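Side-chain contact in intimin (Escherichia coli, PDB 6TPL), which is an outer-membrane adhesin whose passenger, built in part from bacterial Ig-like domains, probably mediates attachment to host cells: residues F144-L148 and G149-N153. Sequence-based numbering, arbitrary orientation.
Sequences FTTTL and GKLSN
Leu151 reaches back across the turn with one methyl, CD1, which settles on the strand that led into it. Leu151 CD1 lies 3.9 Å from Phe144 CB, while the phenyl ring turns off toward Val166. Extended anti to CA (chi2 162°), Leu151 CD1 lies over the Phe144-Thr146 backbone, 3.7 Å from Thr145 C. The side chains of Thr146 and Leu151 come from opposing arms and pass alongside one another, Thr146 CG2 coming to 4.1 Å from Leu151 CG. The two branches of threonine suit this place: the methyl meets the leucine, and the hydroxyl, anti to the backbone N (chi1 -172°), turns to the bend. There Thr146 OG1 donates a 2.8 Å hydrogen bond to Leu148 O, from above the carbonyl plane. That oxygen is also hydrogen-bonded to Ser176 OG. Gly149 follows with a positive phi, a region that glycine, having no CB, enters without strain. The turn thus carries the chain between the two sheets of the Ig-like sandwich, from strand 141-146 to strand 150-151, and Leu168 touches both Thr146 and Leu151. Between the arms there is van der Waals contact and no hydrogen bond, while the threonine hydroxyl ties down the carbonyl at the bend.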
loop_
_atom_site.group_PDB
_atom_site.type_symbol
_atom_site.label_atom_id
_atom_site.label_comp_id
_atom_site.label_asym_id
_atom_site.label_seq_id
_atom_site.Cartn_x
_atom_site.Cartn_y
_atom_site.Cartn_z
ATOM N N PHE A 144 4.824 12.794 10.352
ATOM C CA PHE A 144 3.733 12.738 9.388
ATOM C C PHE A 144 3.504 14.120 8.784
ATOM O O PHE A 144 3.627 15.133 9.476
ATOM C CB PHE A 144 2.412 12.282 10.045
ATOM C CG PHE A 144 2.438 10.887 10.612
ATOM C CD1 PHE A 144 2.977 10.638 11.870
ATOM C CD2 PHE A 144 1.890 9.830 9.901
ATOM C CE1 PHE A 144 2.994 9.359 12.402
ATOM C CE2 PHE A 144 1.904 8.542 10.424
ATOM C CZ PHE A 144 2.455 8.307 11.675
ATOM N N THR A 145 3.117 14.162 7.509
ATOM C CA THR A 145 2.684 15.392 6.856
ATOM C C THR A 145 1.436 15.097 6.035
ATOM O O THR A 145 1.124 13.938 5.753
ATOM C CB THR A 145 3.771 15.988 5.953
ATOM O OG1 THR A 145 4.134 15.045 4.940
ATOM C CG2 THR A 145 5.000 16.346 6.766
ATOM N N THR A 146 0.717 16.152 5.649
ATOM C CA THR A 146 -0.494 15.991 4.854
ATOM C C THR A 146 -0.618 17.129 3.851
ATOM O O THR A 146 -0.081 18.220 4.055
ATOM C CB THR A 146 -1.750 15.945 5.736
ATOM O OG1 THR A 146 -2.895 15.605 4.939
ATOM C CG2 THR A 146 -1.988 17.296 6.413
ATOM N N THR A 147 -1.336 16.857 2.761
ATOM C CA THR A 147 -1.658 17.865 1.758
ATOM C C THR A 147 -3.012 18.521 1.992
ATOM O O THR A 147 -3.340 19.494 1.308
ATOM C CB THR A 147 -1.650 17.251 0.353
ATOM O OG1 THR A 147 -2.657 16.234 0.254
ATOM C CG2 THR A 147 -0.299 16.634 0.045
ATOM N N LEU A 148 -3.805 18.004 2.926
ATOM C CA LEU A 148 -5.133 18.527 3.207
ATOM C C LEU A 148 -5.528 18.099 4.613
ATOM O O LEU A 148 -5.331 16.943 4.996
ATOM C CB LEU A 148 -6.163 18.021 2.188
ATOM C CG LEU A 148 -7.620 18.370 2.505
ATOM C CD1 LEU A 148 -7.811 19.887 2.494
ATOM C CD2 LEU A 148 -8.573 17.686 1.540
ATOM N N GLY A 149 -6.065 19.031 5.375
ATOM C CA GLY A 149 -6.598 18.703 6.680
ATOM C C GLY A 149 -5.601 18.895 7.800
ATOM O O GLY A 149 -4.489 19.406 7.633
ATOM N N LYS A 150 -6.029 18.459 8.982
ATOM C CA LYS A 150 -5.310 18.690 10.227
ATOM C C LYS A 150 -4.939 17.355 10.852
ATOM O O LYS A 150 -5.818 16.552 11.185
ATOM C CB LYS A 150 -6.166 19.515 11.192
ATOM C CG LYS A 150 -5.543 19.780 12.556
ATOM C CD LYS A 150 -6.518 20.569 13.428
ATOM C CE LYS A 150 -5.916 20.924 14.775
ATOM N NZ LYS A 150 -6.849 21.741 15.597
ATOM N N LEU A 151 -3.642 17.126 11.020
ATOM C CA LEU A 151 -3.158 15.928 11.686
ATOM C C LEU A 151 -3.185 16.119 13.199
ATOM O O LEU A 151 -2.942 17.219 13.708
ATOM C CB LEU A 151 -1.733 15.604 11.229
ATOM C CG LEU A 151 -1.509 15.088 9.813
ATOM C CD1 LEU A 151 -0.050 15.261 9.422
ATOM C CD2 LEU A 151 -1.908 13.626 9.711
ATOM N N SER A 152 -3.475 15.032 13.918
ATOM C CA SER A 152 -3.515 15.087 15.375
ATOM C C SER A 152 -2.160 15.466 15.964
ATOM O O SER A 152 -2.094 16.058 17.047
ATOM C CB SER A 152 -3.961 13.735 15.926
ATOM O OG SER A 152 -3.084 12.714 15.481
ATOM N N ASN A 153 -1.078 15.118 15.276
ATOM C CA ASN A 153 0.273 15.450 15.701
ATOM C C ASN A 153 1.178 15.360 14.484
ATOM O O ASN A 153 0.831 14.744 13.475
ATOM C CB ASN A 153 0.779 14.513 16.806
ATOM C CG ASN A 153 0.902 15.204 18.156
ATOM O OD1 ASN A 153 0.841 16.428 18.253
ATOM N ND2 ASN A 153 1.090 14.411 19.205
#